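Local structure of beta-glucoside phosphorylase BglX (Unidentified, 5VQE) at residues D31-Q36 against R342-V347; I192-G197 against M239-R244. The protein probably cleaves beta-glucosides by phosphorolysis, as a family 3 glycoside hydrolase-type enzyme whose pocket holds a 2-deoxy-2-fluoroglucose. All blocks are in the same frame, centred on the assembly; numbering follows the deposited sequence.

Interaction 1: residues D31-Q36 against R342-V347; sequences DEKLGQ and RLDEAV
Lys33 NZ meets Asp344 OD1 at 2.8 Å in a salt bridge, reaching the carboxylate on its syn side but 26° out of its plane. CG of the lysine lies beside the backbone N (chi1 -74°) and the chain beyond is extended, which carries its last methylenes alongside OD1, CD at 3.3 Å, before NZ closes on it. Leu25 of the neighbouring helix 15-27 touches both side chains of the pair. Beneath the charges the packing is apolar: Lys33 CB rests against Leu343 CD2 and, equally near, Val347 CG2, which also lies 3.5 Å from Lys33 O. The segments 31-36 and 342-347 cross at 53° with their axes 9.5 Å apart at closest approach, bringing together helices 30-36 and 340-356, some 300 residues apart within the family 3 N-terminal region of the TIM-barrel clan. Shortened to an alanine, Lys33 would keep CB against the leucine and valine but would probably leave Asp344 without its cross-helix charge partner. On the flank, Leu34 and Leu343 cross at about a right angle, CD2 to CD1 at 3.9 Å, with Phe326 and Leu333 of helix 322-335 alongside. Gln36 adds CB against Val347 CG2, while its OE1 accepts a hydrogen bond from Lys354.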
loop_
_atom_site.group_PDB
_atom_site.type_symbol
_atom_site.label_atom_id
_atom_site.label_comp_id
_atom_site.label_asym_id
_atom_site.label_seq_id
_atom_site.Cartn_x
_atom_site.Cartn_y
_atom_site.Cartn_z
ATOM N N ASP A 31 14.028 23.739 18.355
ATOM C CA ASP A 31 14.658 22.935 17.310
ATOM C C ASP A 31 14.361 21.449 17.498
ATOM O O ASP A 31 14.170 20.715 16.517
ATOM C CB ASP A 31 16.163 23.175 17.299
ATOM C CG ASP A 31 16.564 24.392 16.489
ATOM O OD1 ASP A 31 15.698 24.988 15.812
ATOM O OD2 ASP A 31 17.763 24.745 16.525
ATOM N N GLU A 32 14.329 20.985 18.751
ATOM C CA GLU A 32 14.021 19.585 19.012
ATOM C C GLU A 32 12.557 19.283 18.737
ATOM O O GLU A 32 12.221 18.195 18.251
ATOM C CB GLU A 32 14.361 19.230 20.458
ATOM C CG GLU A 32 15.831 19.077 20.723
ATOM C CD GLU A 32 16.117 18.839 22.184
ATOM O OE1 GLU A 32 15.672 19.654 23.028
ATOM O OE2 GLU A 32 16.759 17.818 22.487
ATOM N N LYS A 33 11.670 20.220 19.065
ATOM C CA LYS A 33 10.257 20.029 18.762
ATOM C C LYS A 33 10.032 19.988 17.256
ATOM O O LYS A 33 9.326 19.111 16.745
ATOM C CB LYS A 33 9.423 21.130 19.417
ATOM C CG LYS A 33 9.263 20.982 20.925
ATOM C CD LYS A 33 8.557 22.199 21.514
ATOM C CE LYS A 33 8.630 22.238 23.025
ATOM N NZ LYS A 33 7.952 23.456 23.566
ATOM N N LEU A 34 10.653 20.918 16.518
ATOM C CA LEU A 34 10.546 20.895 15.061
ATOM C C LEU A 34 11.044 19.570 14.490
ATOM O O LEU A 34 10.460 19.033 13.541
ATOM C CB LEU A 34 11.319 22.071 14.454
ATOM C CG LEU A 34 10.760 23.468 14.760
ATOM C CD1 LEU A 34 11.693 24.566 14.254
ATOM C CD2 LEU A 34 9.370 23.640 14.158
ATOM N N GLY A 35 12.124 19.023 15.049
ATOM C CA GLY A 35 12.641 17.764 14.537
ATOM C C GLY A 35 11.685 16.608 14.780
ATOM O O GLY A 35 11.582 15.690 13.959
ATOM N N GLN A 36 10.983 16.625 15.915
ATOM C CA GLN A 36 9.993 15.586 16.197
ATOM C C GLN A 36 8.932 15.502 15.105
ATOM O O GLN A 36 8.332 14.438 14.904
ATOM C CB GLN A 36 9.313 15.850 17.543
ATOM C CG GLN A 36 10.141 15.480 18.763
ATOM C CD GLN A 36 10.475 14.006 18.813
ATOM O OE1 GLN A 36 9.589 13.164 18.956
ATOM N NE2 GLN A 36 11.757 13.683 18.675
ATOM N N ARG A 342 0.509 25.509 18.253
ATOM C CA ARG A 342 0.237 24.368 17.390
ATOM C C ARG A 342 1.433 23.416 17.338
ATOM O O ARG A 342 1.261 22.194 17.260
ATOM C CB ARG A 342 -0.135 24.882 16.007
ATOM C CG ARG A 342 -0.361 23.829 14.968
ATOM C CD ARG A 342 -1.564 22.937 15.208
ATOM N NE ARG A 342 -1.325 21.716 14.450
ATOM C CZ ARG A 342 -1.419 20.477 14.913
ATOM N NH1 ARG A 342 -1.832 20.231 16.145
ATOM N NH2 ARG A 342 -1.121 19.466 14.108
ATOM N N LEU A 343 2.653 23.954 17.376
ATOM C CA LEU A 343 3.833 23.098 17.461
ATOM C C LEU A 343 3.760 22.192 18.683
ATOM O O LEU A 343 3.995 20.981 18.591
ATOM C CB LEU A 343 5.099 23.954 17.506
ATOM C CG LEU A 343 6.410 23.204 17.732
ATOM C CD1 LEU A 343 6.658 22.212 16.606
ATOM C CD2 LEU A 343 7.569 24.183 17.835
ATOM N N ASP A 344 3.428 22.761 19.845
ATOM C CA ASP A 344 3.367 21.964 21.064
ATOM C C ASP A 344 2.280 20.906 20.984
ATOM O O ASP A 344 2.432 19.815 21.542
ATOM C CB ASP A 344 3.131 22.864 22.279
ATOM C CG ASP A 344 4.380 23.597 22.713
ATOM O OD1 ASP A 344 5.467 23.279 22.199
ATOM O OD2 ASP A 344 4.279 24.494 23.574
ATOM N N GLU A 345 1.183 21.207 20.294
ATOM C CA GLU A 345 0.079 20.261 20.202
ATOM C C GLU A 345 0.424 19.110 19.268
ATOM O O GLU A 345 0.081 17.953 19.536
ATOM C CB GLU A 345 -1.174 20.999 19.733
ATOM C CG GLU A 345 -2.443 20.184 19.777
ATOM C CD GLU A 345 -3.630 20.954 19.242
ATOM O OE1 GLU A 345 -3.485 21.618 18.189
ATOM O OE2 GLU A 345 -4.701 20.910 19.881
ATOM N N ALA A 346 1.120 19.403 18.175
ATOM C CA ALA A 346 1.581 18.342 17.287
ATOM C C ALA A 346 2.558 17.421 18.005
ATOM O O ALA A 346 2.427 16.193 17.958
ATOM C CB ALA A 346 2.222 18.956 16.043
ATOM N N VAL A 347 3.553 18.000 18.681
ATOM C CA VAL A 347 4.552 17.189 19.369
ATOM C C VAL A 347 3.919 16.392 20.496
ATOM O O VAL A 347 4.335 15.261 20.772
ATOM C CB VAL A 347 5.697 18.084 19.875
ATOM C CG1 VAL A 347 6.645 17.296 20.757
ATOM C CG2 VAL A 347 6.438 18.666 18.700
#

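Interaction 2: residues I192-G197 against M239-R244; sequences IKHFPG and MSAHIR. With G2F (2-deoxy-2-fluoro-alpha-D-glucopyranose), chain B.
One face of the His194 imidazole carries Lys193 CG, 3.7 Å above its centre; Met239 SD and Ala241 CB approach obliquely, and O3 of the bound 2-deoxy-2-fluoroglucose lies at the ring edge. There His194 NE2 and the sugar O3 share a nearly straight 2.8 Å hydrogen bond (168°), while ND1 bonds to Asp150, which fixes the ring's rotation. The Phe195 ring has Pro196 CB over one face and Ser240 OG at its edge, 3.9 Å from CD1. Lys193 CG sits between backbone N and carbonyl carbon (chi1 67°), and the extended chain beyond it brings NZ to 3.0 Å from both O3 and O4 of the sugar; Glu146 and the Tyr145 carbonyl also hold this amine. Met239 bends at its thioether (chi3 -74°), setting CE 3.5 Å from the sugar O4. Behind the pocket, Met239 N donates to Ile192 O, Phe195 N to Met239 O and Ala241 N to Phe195 O (2.8 Å), parallel pairing whose first two bonds bracket the cis peptide before His194; another, before Pro196, follows the last. Pro196 CD packs on Ile243 CB at 4.0 Å. Neighbouring parallel strands presenting sugar-binding side chains at their C-terminal ends are characteristic of the TIM-barrel active site of family 3 glycoside hydrolases.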
loop_
_atom_site.group_PDB
_atom_site.type_symbol
_atom_site.label_atom_id
_atom_site.label_comp_id
_atom_site.label_asym_id
_atom_site.label_seq_id
_atom_site.Cartn_x
_atom_site.Cartn_y
_atom_site.Cartn_z
ATOM N N ILE A 192 -4.638 4.675 8.594
ATOM C CA ILE A 192 -5.608 4.672 7.503
ATOM C C ILE A 192 -5.216 5.731 6.480
ATOM O O ILE A 192 -4.898 6.873 6.837
ATOM C CB ILE A 192 -7.039 4.878 8.028
ATOM C CG1 ILE A 192 -7.151 6.108 8.943
ATOM C CG2 ILE A 192 -7.518 3.605 8.727
ATOM C CD1 ILE A 192 -8.591 6.377 9.430
ATOM N N LYS A 193 -5.221 5.341 5.202
ATOM C CA LYS A 193 -4.786 6.179 4.088
ATOM C C LYS A 193 -5.607 5.789 2.866
ATOM O O LYS A 193 -6.190 4.703 2.830
ATOM C CB LYS A 193 -3.276 6.019 3.832
ATOM C CG LYS A 193 -2.839 4.639 3.330
ATOM C CD LYS A 193 -1.312 4.534 3.262
ATOM C CE LYS A 193 -0.855 3.294 2.516
ATOM N NZ LYS A 193 0.626 3.070 2.584
ATOM N N HIS A 194 -5.677 6.660 1.851
ATOM C CA HIS A 194 -5.038 7.973 1.744
ATOM C C HIS A 194 -6.104 9.079 1.818
ATOM O O HIS A 194 -6.907 9.225 0.906
ATOM C CB HIS A 194 -4.288 8.094 0.413
ATOM C CG HIS A 194 -3.267 7.020 0.179
ATOM N ND1 HIS A 194 -3.576 5.816 -0.420
ATOM C CD2 HIS A 194 -1.939 6.977 0.442
ATOM C CE1 HIS A 194 -2.484 5.073 -0.506
ATOM N NE2 HIS A 194 -1.475 5.756 0.005
ATOM N N PHE A 195 -6.116 9.837 2.885
ATOM C CA PHE A 195 -7.183 10.805 3.103
ATOM C C PHE A 195 -6.947 12.044 2.238
ATOM O O PHE A 195 -5.814 12.528 2.145
ATOM C CB PHE A 195 -7.234 11.174 4.579
ATOM C CG PHE A 195 -8.171 12.307 4.908
ATOM C CD1 PHE A 195 -7.701 13.602 4.998
ATOM C CD2 PHE A 195 -9.512 12.064 5.182
ATOM C CE1 PHE A 195 -8.551 14.644 5.312
ATOM C CE2 PHE A 195 -10.368 13.109 5.495
ATOM C CZ PHE A 195 -9.882 14.394 5.555
ATOM N N PRO A 196 -7.998 12.615 1.618
ATOM C CA PRO A 196 -9.439 12.374 1.720
ATOM C C PRO A 196 -10.009 11.276 0.827
ATOM O O PRO A 196 -11.233 11.142 0.771
ATOM C CB PRO A 196 -10.025 13.732 1.320
ATOM C CG PRO A 196 -9.099 14.214 0.296
ATOM C CD PRO A 196 -7.728 13.832 0.839
ATOM N N GLY A 197 -9.158 10.524 0.133
ATOM C CA GLY A 197 -9.611 9.321 -0.530
ATOM C C GLY A 197 -9.205 9.193 -1.978
ATOM O O GLY A 197 -9.715 9.912 -2.843
ATOM N N MET A 239 -3.094 9.132 7.432
ATOM C CA MET A 239 -2.180 9.760 6.484
ATOM C C MET A 239 -2.970 10.675 5.559
ATOM O O MET A 239 -3.839 10.215 4.807
ATOM C CB MET A 239 -1.402 8.720 5.681
ATOM C CG MET A 239 -0.375 9.345 4.744
ATOM S SD MET A 239 0.654 8.148 3.883
ATOM C CE MET A 239 1.735 7.617 5.187
ATOM N N SER A 240 -2.663 11.966 5.620
ATOM C CA SER A 240 -3.291 12.970 4.770
ATOM C C SER A 240 -2.464 13.141 3.502
ATOM O O SER A 240 -1.295 13.540 3.561
ATOM C CB SER A 240 -3.423 14.293 5.527
ATOM O OG SER A 240 -4.169 15.243 4.769
ATOM N N ALA A 241 -3.061 12.836 2.361
ATOM C CA ALA A 241 -2.324 12.701 1.118
ATOM C C ALA A 241 -2.559 13.914 0.230
ATOM O O ALA A 241 -3.257 14.860 0.592
ATOM C CB ALA A 241 -2.710 11.401 0.414
ATOM N N HIS A 242 -1.961 13.872 -0.956
ATOM C CA HIS A 242 -1.899 15.043 -1.825
ATOM C C HIS A 242 -3.050 15.038 -2.820
ATOM O O HIS A 242 -2.886 15.191 -4.029
ATOM C CB HIS A 242 -0.545 15.080 -2.515
ATOM C CG HIS A 242 0.588 14.757 -1.596
ATOM N ND1 HIS A 242 0.742 15.362 -0.368
ATOM C CD2 HIS A 242 1.605 13.868 -1.710
ATOM C CE1 HIS A 242 1.813 14.868 0.231
ATOM N NE2 HIS A 242 2.352 13.958 -0.561
ATOM N N ILE A 243 -4.241 14.836 -2.265
ATOM C CA ILE A 243 -5.481 14.683 -3.011
ATOM C C ILE A 243 -6.421 15.796 -2.572
ATOM O O ILE A 243 -6.588 16.031 -1.371
ATOM C CB ILE A 243 -6.122 13.304 -2.760
ATOM C CG1 ILE A 243 -5.165 12.169 -3.157
ATOM C CG2 ILE A 243 -7.437 13.186 -3.493
ATOM C CD1 ILE A 243 -5.576 10.804 -2.645
ATOM N N ARG A 244 -7.040 16.466 -3.534
ATOM C CA ARG A 244 -8.031 17.493 -3.233
ATOM C C ARG A 244 -9.435 16.899 -3.200
ATOM O O ARG A 244 -9.724 15.904 -3.872
ATOM C CB ARG A 244 -7.980 18.616 -4.272
ATOM C CG ARG A 244 -6.817 19.562 -4.071
ATOM C CD ARG A 244 -6.629 20.489 -5.253
ATOM N NE ARG A 244 -6.007 19.809 -6.377
ATOM C CZ ARG A 244 -5.798 20.369 -7.564
ATOM N NH1 ARG A 244 -6.165 21.627 -7.785
ATOM N NH2 ARG A 244 -5.219 19.673 -8.533
HETATM C C1 G2F B . 3.077 8.312 0.167
HETATM C C2 G2F B . 2.172 7.135 -0.323
HETATM C C3 G2F B . 1.791 6.275 0.918
HETATM C C4 G2F B . 3.102 5.829 1.636
HETATM C C5 G2F B . 3.906 7.115 2.028
HETATM C C6 G2F B . 5.286 6.732 2.696
HETATM O O3 G2F B . 1.183 5.100 0.450
HETATM O O4 G2F B . 2.730 5.202 2.835
HETATM O O5 G2F B . 4.213 7.827 0.841
HETATM O O6 G2F B . 5.952 5.835 1.852
HETATM F F2 G2F B . 1.042 7.622 -0.881
#

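Overall arrangement
Both contacts belong to the same family 3 N-terminal domain, and along the chain interaction 2 is nested inside the long loop closed by interaction 1. Their centres lie 22 Å apart and their nearest atoms about 10 Å, so the two do not touch. Interaction 1 is a helix-helix contact, buried but centred 28 Å from the centre of the chain, whereas interaction 2 pairs strands deeper inside, at 13 Å. Only interaction 2 reaches the fluoroglucose, supplying three of its pocket residues; Asn92 and Arg163 also hydrogen-bond to the sugar. Helix 30-36 of interaction 1 leads into strand 38-42, whose sheet also holds strand 61-64, carrying the pocket residue Met63, and strand 88-91, just before Asn92.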